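Diadenosine tetraphosphatase, putative (Trypanosoma brucei, PDB 2QJC) is a putative metal-dependent hydrolase of the calcineurin-like phosphoesterase family that probably cleaves symmetrical dinucleoside tetraphosphates such as diadenosine tetraphosphate. Local coordinates at residues G25-C30 and F64-L69; L69-G74 and E120-Q125. All blocks are in the same frame, centred on the assembly; numbering follows the deposited sequence.

Both interactions are built on helix 63-73 and lie on the same side of the chain's centre, about 10 Å apart between their centres. Interaction 1 packs the first half of that helix, through V66, against the manganese-binding loop 25-30, and all its touching residues are buried. Interaction 2 joins the last turns of the helix to helix 117-124 through one tyrosine, with an exposed lysine at its margin. Neither contact has a hydrogen bond across it; the first sets valine methyls against an isoleucine methyl and bare glycine backbone, the second an aromatic ring against aliphatic carbons. They meet where V67 CG1 lies 3.6 Å from Y122 CD2, V67 also touching L123 of helix 117-124.

Interaction 1: residues G25-C30 and F64-L69; sequences GDIHGC and FGVVRL. With MN (manganese (II) ion), chain B.
G29 and V66 bring the loop 25-30 and the helical segment 64-69 together, their CA atoms 5.6 Å apart. The loop bends here in a type I' turn from I27 to C30, closed by the backbone bond from C30 N to I27 O (3.0 Å). H28 and G29 occupy its central positions with positive phi, a conformation easily adopted by glycine. C30 then stands at the N-cap of helix 31-41.

V66 points at this turn and carries the helix's side of the contact. Its CG2 branch, beside the backbone N and anti to the carbonyl carbon, reaches G29 CA at 3.5 Å and also lies near C30 N. The methyl thus rests on the glycine backbone itself. I27 supplies the other surface: with chi1 at -62° its CG2 is anti to the backbone N and meets V66 CG2 at 3.7 Å. Two beta-branched residues suit this buried place because their methyls sit close to the backbone and pack there without bringing in polar groups.

On either side of I27, D26 and H28 serve the metal. D26 OD2 binds manganese at 2.2 Å and H28 NE2 at 2.5 Å, with a water and D55 among the other ligands. The second imidazole nitrogen of H28 is hydrogen-bonded to V57 O, which helps fix the ring's rotation. The GDIHG sequence after strand 21-24 is the GDxHG signature of the calcineurin-like phosphoesterases, and V66 packs against the back of this metal-binding loop.

Interaction 2: residues L69-G74 and E120-Q125; sequences LLKRLG and ETYLSQ
Y122 reaches from helix 117-124 across to the last turns of helix 63-73 and has by far the largest share of the buried surface, with K71 and L70 as its partners. K71 and Y122 have the closest CA atoms of the two segments, 7.2 Å apart, a separation that the tyrosine ring bridges. Its CG is anti to the backbone N (chi1 -180°), which extends the ring away from its own helix. The CD1-CE1 side of the ring then runs along K71: CD1 lies 4.0 Å from K71 CB, and CE1 is equally near K71 CA.

At the far end of the ring, Y122 OH comes to 3.8 Å from L70 CB, and CZ adds a looser apolar contact with the same atom. The hydroxyl is hydrogen-bonded to A75 O, just past the helix end, so the phenol gives this buried site both an apolar ring and a polar tip with a partner. L70 also packs on L34 of helix 31-41, as suits a leucine on the inner face. K71 fits the margin: its CB lies by the ring, while the rest of the chain, extended as far as its last bend at chi4 (56°), belongs to a residue open to solvent.

G74 ends helix 63-73 in a Schellman motif, its positive phi turning the chain toward A75 and strand 76-77. The whole is a helix-helix contact in the calcineurin-like phosphoesterase domain, with one aromatic residue spanning the interface.

Interaction 1: residues G25-C30 and F64-L69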
ATOM      1  N   GLY A  25       5.310  -2.790  -1.693  1.00 21.45           N
ATOM      2  CA  GLY A  25       4.021  -3.457  -1.805  1.00 21.03           C
ATOM      3  C   GLY A  25       3.560  -4.156  -0.538  1.00 23.28           C
ATOM      4  O   GLY A  25       4.211  -4.054   0.506  1.00 22.65           O
ATOM      5  N   ASP A  26       2.442  -4.878  -0.632  1.00 23.75           N
ATOM      6  CA  ASP A  26       1.862  -5.574   0.522  1.00 25.35           C
ATOM      7  C   ASP A  26       2.884  -6.438   1.263  1.00 24.31           C
ATOM      8  O   ASP A  26       3.430  -7.386   0.702  1.00 23.62           O
ATOM      9  CB  ASP A  26       0.661  -6.435   0.078  1.00 22.50           C
ATOM     10  CG  ASP A  26      -0.473  -5.606  -0.526  1.00 26.85           C
ATOM     11  OD1 ASP A  26      -0.194  -4.722  -1.371  1.00 25.61           O
ATOM     12  OD2 ASP A  26      -1.652  -5.844  -0.168  1.00 25.42           O
ATOM     13  N   ILE A  27       3.128  -6.105   2.529  1.00 26.13           N
ATOM     14  CA  ILE A  27       4.088  -6.847   3.354  1.00 29.15           C
ATOM     15  C   ILE A  27       3.455  -8.045   4.090  1.00 29.16           C
ATOM     16  O   ILE A  27       4.039  -9.130   4.150  1.00 29.05           O
ATOM     17  CB  ILE A  27       4.770  -5.904   4.375  1.00 29.33           C
ATOM     18  CG1 ILE A  27       5.553  -4.814   3.630  1.00 30.42           C
ATOM     19  CG2 ILE A  27       5.732  -6.692   5.239  1.00 31.43           C
ATOM     20  CD1 ILE A  27       6.001  -3.649   4.505  1.00 27.89           C
ATOM     21  N   HIS A  28       2.265  -7.846   4.646  1.00 28.89           N
ATOM     22  CA  HIS A  28       1.561  -8.922   5.341  1.00 32.10           C
ATOM     23  C   HIS A  28       2.448  -9.737   6.288  1.00 31.27           C
ATOM     24  O   HIS A  28       2.603 -10.947   6.116  1.00 32.94           O
ATOM     25  CB  HIS A  28       0.907  -9.867   4.315  1.00 30.61           C
ATOM     26  CG  HIS A  28      -0.418  -9.386   3.804  1.00 30.49           C
ATOM     27  ND1 HIS A  28      -1.486  -9.130   4.638  1.00 29.58           N
ATOM     28  CD2 HIS A  28      -0.855  -9.138   2.546  1.00 27.75           C
ATOM     29  CE1 HIS A  28      -2.525  -8.747   3.916  1.00 28.74           C
ATOM     30  NE2 HIS A  28      -2.169  -8.744   2.644  1.00 29.63           N
ATOM     31  N   GLY A  29       3.035  -9.067   7.272  1.00 31.42           N
ATOM     32  CA  GLY A  29       3.876  -9.745   8.243  1.00 31.63           C
ATOM     33  C   GLY A  29       5.123 -10.470   7.759  1.00 31.77           C
ATOM     34  O   GLY A  29       5.703 -11.240   8.525  1.00 32.86           O
ATOM     35  N   CYS A  30       5.542 -10.253   6.512  1.00 30.87           N
ATOM     36  CA  CYS A  30       6.749 -10.915   6.005  1.00 31.21           C
ATOM     37  C   CYS A  30       7.987 -10.055   6.277  1.00 31.59           C
ATOM     38  O   CYS A  30       8.593  -9.500   5.351  1.00 29.95           O
ATOM     39  CB  CYS A  30       6.626 -11.188   4.508  1.00 30.34           C
ATOM     40  SG  CYS A  30       5.338 -12.386   4.070  1.00 33.44           S
ATOM     41  N   PHE A  64       3.667  -8.128  13.998  1.00 35.91           N
ATOM     42  CA  PHE A  64       4.182  -7.178  14.977  1.00 36.16           C
ATOM     43  C   PHE A  64       5.590  -6.657  14.688  1.00 35.68           C
ATOM     44  O   PHE A  64       5.868  -5.471  14.878  1.00 34.34           O
ATOM     45  CB  PHE A  64       4.134  -7.802  16.379  1.00 39.08           C
ATOM     46  CG  PHE A  64       2.751  -8.239  16.803  1.00 41.22           C
ATOM     47  CD1 PHE A  64       1.617  -7.598  16.305  1.00 41.55           C
ATOM     48  CD2 PHE A  64       2.585  -9.273  17.723  1.00 41.74           C
ATOM     49  CE1 PHE A  64       0.338  -7.976  16.715  1.00 42.87           C
ATOM     50  CE2 PHE A  64       1.310  -9.661  18.142  1.00 42.97           C
ATOM     51  CZ  PHE A  64       0.184  -9.010  17.636  1.00 43.95           C
ATOM     52  N   GLY A  65       6.472  -7.539  14.229  1.00 35.61           N
ATOM     53  CA  GLY A  65       7.830  -7.129  13.922  1.00 36.26           C
ATOM     54  C   GLY A  65       7.881  -6.186  12.737  1.00 36.76           C
ATOM     55  O   GLY A  65       8.694  -5.260  12.698  1.00 37.32           O
ATOM     56  N   VAL A  66       7.006  -6.427  11.765  1.00 35.50           N
ATOM     57  CA  VAL A  66       6.925  -5.600  10.570  1.00 32.61           C
ATOM     58  C   VAL A  66       6.609  -4.158  10.930  1.00 31.98           C
ATOM     59  O   VAL A  66       7.262  -3.228  10.451  1.00 32.66           O
ATOM     60  CB  VAL A  66       5.818  -6.107   9.612  1.00 32.02           C
ATOM     61  CG1 VAL A  66       5.365  -4.978   8.681  1.00 28.10           C
ATOM     62  CG2 VAL A  66       6.335  -7.279   8.804  1.00 29.70           C
ATOM     63  N   VAL A  67       5.604  -3.983  11.781  1.00 30.64           N
ATOM     64  CA  VAL A  67       5.164  -2.662  12.187  1.00 31.05           C
ATOM     65  C   VAL A  67       6.171  -1.937  13.062  1.00 33.18           C
ATOM     66  O   VAL A  67       6.328  -0.718  12.952  1.00 33.83           O
ATOM     67  CB  VAL A  67       3.792  -2.756  12.895  1.00 31.40           C
ATOM     68  CG1 VAL A  67       3.397  -1.417  13.488  1.00 27.44           C
ATOM     69  CG2 VAL A  67       2.735  -3.219  11.887  1.00 28.35           C
ATOM     70  N   ARG A  68       6.860  -2.682  13.921  1.00 34.59           N
ATOM     71  CA  ARG A  68       7.865  -2.093  14.801  1.00 36.67           C
ATOM     72  C   ARG A  68       9.116  -1.687  14.027  1.00 35.12           C
ATOM     73  O   ARG A  68       9.779  -0.717  14.376  1.00 36.86           O
ATOM     74  CB  ARG A  68       8.227  -3.075  15.918  1.00 37.00           C
ATOM     75  CG  ARG A  68       7.256  -3.024  17.078  1.00 39.11           C
ATOM     76  CD  ARG A  68       7.386  -4.232  17.983  1.00 41.04           C
ATOM     77  NE  ARG A  68       6.533  -4.092  19.161  1.00 41.87           N
ATOM     78  CZ  ARG A  68       6.138  -5.107  19.921  1.00 41.92           C
ATOM     79  NH1 ARG A  68       6.519  -6.345  19.626  1.00 39.04           N
ATOM     80  NH2 ARG A  68       5.353  -4.884  20.968  1.00 40.21           N
ATOM     81  N   LEU A  69       9.436  -2.440  12.983  1.00 34.29           N
ATOM     82  CA  LEU A  69      10.587  -2.126  12.153  1.00 34.87           C
ATOM     83  C   LEU A  69      10.320  -0.802  11.439  1.00 35.56           C
ATOM     84  O   LEU A  69      11.159   0.104  11.437  1.00 34.39           O
ATOM     85  CB  LEU A  69      10.820  -3.233  11.117  1.00 33.75           C
ATOM     86  CG  LEU A  69      11.874  -2.929  10.045  1.00 32.20           C
ATOM     87  CD1 LEU A  69      13.202  -2.594  10.712  1.00 36.28           C
ATOM     88  CD2 LEU A  69      12.040  -4.116   9.131  1.00 33.08           C
TER
HETATM   89 MN    MN B 400      -2.965  -7.415   0.721  1.00 31.95          MN
HETATM   90  O   HOH W   1      -2.286  -8.883  -0.833  1.00 23.50           O

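Interaction 2: residues L69-G74 and E120-Q125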
ATOM      1  N   LEU A  69       9.436  -2.440  12.983  1.00 34.29           N
ATOM      2  CA  LEU A  69      10.587  -2.126  12.153  1.00 34.87           C
ATOM      3  C   LEU A  69      10.320  -0.802  11.439  1.00 35.56           C
ATOM      4  O   LEU A  69      11.159   0.104  11.437  1.00 34.39           O
ATOM      5  CB  LEU A  69      10.820  -3.233  11.117  1.00 33.75           C
ATOM      6  CG  LEU A  69      11.874  -2.929  10.045  1.00 32.20           C
ATOM      7  CD1 LEU A  69      13.202  -2.594  10.712  1.00 36.28           C
ATOM      8  CD2 LEU A  69      12.040  -4.116   9.131  1.00 33.08           C
ATOM      9  N   LEU A  70       9.143  -0.694  10.831  1.00 37.24           N
ATOM     10  CA  LEU A  70       8.770   0.523  10.120  1.00 39.10           C
ATOM     11  C   LEU A  70       8.764   1.722  11.065  1.00 39.85           C
ATOM     12  O   LEU A  70       9.156   2.829  10.678  1.00 39.56           O
ATOM     13  CB  LEU A  70       7.396   0.351   9.461  1.00 39.82           C
ATOM     14  CG  LEU A  70       7.372  -0.736   8.380  1.00 40.93           C
ATOM     15  CD1 LEU A  70       5.951  -0.966   7.892  1.00 40.80           C
ATOM     16  CD2 LEU A  70       8.285  -0.325   7.228  1.00 40.42           C
ATOM     17  N   LYS A  71       8.330   1.497  12.302  1.00 40.83           N
ATOM     18  CA  LYS A  71       8.289   2.557  13.307  1.00 42.52           C
ATOM     19  C   LYS A  71       9.693   3.066  13.656  1.00 43.31           C
ATOM     20  O   LYS A  71       9.946   4.270  13.629  1.00 41.75           O
ATOM     21  CB  LYS A  71       7.599   2.058  14.580  1.00 44.40           C
ATOM     22  CG  LYS A  71       7.578   3.066  15.723  1.00 45.06           C
ATOM     23  CD  LYS A  71       6.845   2.495  16.933  1.00 49.58           C
ATOM     24  CE  LYS A  71       6.943   3.411  18.149  1.00 50.26           C
ATOM     25  NZ  LYS A  71       6.441   4.791  17.880  1.00 50.33           N
ATOM     26  N   ARG A  72      10.604   2.150  13.982  1.00 44.27           N
ATOM     27  CA  ARG A  72      11.965   2.538  14.336  1.00 45.56           C
ATOM     28  C   ARG A  72      12.666   3.216  13.161  1.00 44.47           C
ATOM     29  O   ARG A  72      13.575   4.023  13.356  1.00 44.80           O
ATOM     30  CB  ARG A  72      12.775   1.315  14.797  1.00 48.19           C
ATOM     31  CG  ARG A  72      13.240   0.397  13.672  1.00 53.58           C
ATOM     32  CD  ARG A  72      13.229  -1.073  14.097  1.00 58.15           C
ATOM     33  NE  ARG A  72      14.399  -1.490  14.870  1.00 60.60           N
ATOM     34  CZ  ARG A  72      15.630  -1.590  14.375  1.00 62.70           C
ATOM     35  NH1 ARG A  72      15.867  -1.295  13.102  1.00 61.30           N
ATOM     36  NH2 ARG A  72      16.625  -2.014  15.146  1.00 63.74           N
ATOM     37  N   LEU A  73      12.244   2.891  11.941  1.00 43.41           N
ATOM     38  CA  LEU A  73      12.846   3.483  10.746  1.00 41.67           C
ATOM     39  C   LEU A  73      12.260   4.837  10.375  1.00 39.15           C
ATOM     40  O   LEU A  73      12.785   5.526   9.503  1.00 40.37           O
ATOM     41  CB  LEU A  73      12.705   2.540   9.548  1.00 41.23           C
ATOM     42  CG  LEU A  73      13.576   1.286   9.564  1.00 42.20           C
ATOM     43  CD1 LEU A  73      13.290   0.458   8.323  1.00 41.11           C
ATOM     44  CD2 LEU A  73      15.048   1.680   9.622  1.00 42.80           C
ATOM     45  N   GLY A  74      11.177   5.220  11.040  1.00 37.89           N
ATOM     46  CA  GLY A  74      10.541   6.492  10.739  1.00 36.58           C
ATOM     47  C   GLY A  74       9.789   6.419   9.419  1.00 34.32           C
ATOM     48  O   GLY A  74       9.434   7.440   8.831  1.00 33.20           O
ATOM     49  N   GLU A 120      -0.677  -1.054  17.756  1.00 38.82           N
ATOM     50  CA  GLU A 120      -2.009  -0.497  17.544  1.00 40.33           C
ATOM     51  C   GLU A 120      -1.963   1.019  17.336  1.00 39.77           C
ATOM     52  O   GLU A 120      -2.747   1.574  16.559  1.00 39.59           O
ATOM     53  CB  GLU A 120      -2.902  -0.831  18.738  1.00 42.00           C
ATOM     54  CG  GLU A 120      -4.287  -0.223  18.684  1.00 46.26           C
ATOM     55  CD  GLU A 120      -5.092  -0.540  19.929  1.00 49.85           C
ATOM     56  OE1 GLU A 120      -5.264  -1.740  20.235  1.00 51.64           O
ATOM     57  OE2 GLU A 120      -5.549   0.406  20.607  1.00 52.32           O
ATOM     58  N   THR A 121      -1.042   1.681  18.028  1.00 37.42           N
ATOM     59  CA  THR A 121      -0.899   3.126  17.917  1.00 36.79           C
ATOM     60  C   THR A 121      -0.359   3.538  16.553  1.00 35.00           C
ATOM     61  O   THR A 121      -0.856   4.488  15.950  1.00 33.94           O
ATOM     62  CB  THR A 121       0.025   3.675  19.024  1.00 36.68           C
ATOM     63  OG1 THR A 121      -0.613   3.505  20.293  1.00 38.49           O
ATOM     64  CG2 THR A 121       0.313   5.146  18.808  1.00 37.92           C
ATOM     65  N   TYR A 122       0.650   2.817  16.068  1.00 34.32           N
ATOM     66  CA  TYR A 122       1.252   3.109  14.771  1.00 34.08           C
ATOM     67  C   TYR A 122       0.220   2.983  13.659  1.00 33.91           C
ATOM     68  O   TYR A 122       0.140   3.845  12.781  1.00 34.21           O
ATOM     69  CB  TYR A 122       2.420   2.160  14.482  1.00 32.48           C
ATOM     70  CG  TYR A 122       3.097   2.409  13.148  1.00 28.46           C
ATOM     71  CD1 TYR A 122       4.140   3.329  13.028  1.00 30.48           C
ATOM     72  CD2 TYR A 122       2.668   1.750  11.995  1.00 30.05           C
ATOM     73  CE1 TYR A 122       4.747   3.585  11.782  1.00 29.58           C
ATOM     74  CE2 TYR A 122       3.257   2.000  10.746  1.00 27.93           C
ATOM     75  CZ  TYR A 122       4.294   2.914  10.647  1.00 30.61           C
ATOM     76  OH  TYR A 122       4.870   3.149   9.417  1.00 30.24           O
ATOM     77  N   LEU A 123      -0.562   1.905  13.698  1.00 35.25           N
ATOM     78  CA  LEU A 123      -1.596   1.655  12.691  1.00 35.22           C
ATOM     79  C   LEU A 123      -2.722   2.676  12.767  1.00 35.81           C
ATOM     80  O   LEU A 123      -3.284   3.087  11.753  1.00 36.64           O
ATOM     81  CB  LEU A 123      -2.206   0.261  12.880  1.00 34.92           C
ATOM     82  CG  LEU A 123      -1.322  -0.972  12.686  1.00 35.16           C
ATOM     83  CD1 LEU A 123      -2.172  -2.224  12.834  1.00 35.53           C
ATOM     84  CD2 LEU A 123      -0.677  -0.936  11.318  1.00 35.30           C
ATOM     85  N   SER A 124      -3.046   3.076  13.986  1.00 37.43           N
ATOM     86  CA  SER A 124      -4.122   4.016  14.231  1.00 38.81           C
ATOM     87  C   SER A 124      -3.852   5.424  13.701  1.00 39.20           C
ATOM     88  O   SER A 124      -4.758   6.245  13.639  1.00 38.78           O
ATOM     89  CB  SER A 124      -4.403   4.068  15.734  1.00 40.43           C
ATOM     90  OG  SER A 124      -5.571   4.816  16.007  1.00 44.94           O
ATOM     91  N   GLN A 125      -2.613   5.702  13.311  1.00 40.10           N
ATOM     92  CA  GLN A 125      -2.278   7.030  12.807  1.00 41.37           C
ATOM     93  C   GLN A 125      -2.011   7.080  11.304  1.00 39.21           C
ATOM     94  O   GLN A 125      -1.637   8.124  10.776  1.00 39.53           O
ATOM     95  CB  GLN A 125      -1.062   7.576  13.566  1.00 45.63           C
ATOM     96  CG  GLN A 125       0.181   6.702  13.463  1.00 51.80           C
ATOM     97  CD  GLN A 125       1.244   7.079  14.484  1.00 55.18           C
ATOM     98  OE1 GLN A 125       1.719   8.216  14.515  1.00 59.14           O
ATOM     99  NE2 GLN A 125       1.621   6.122  15.328  1.00 56.09           N
TER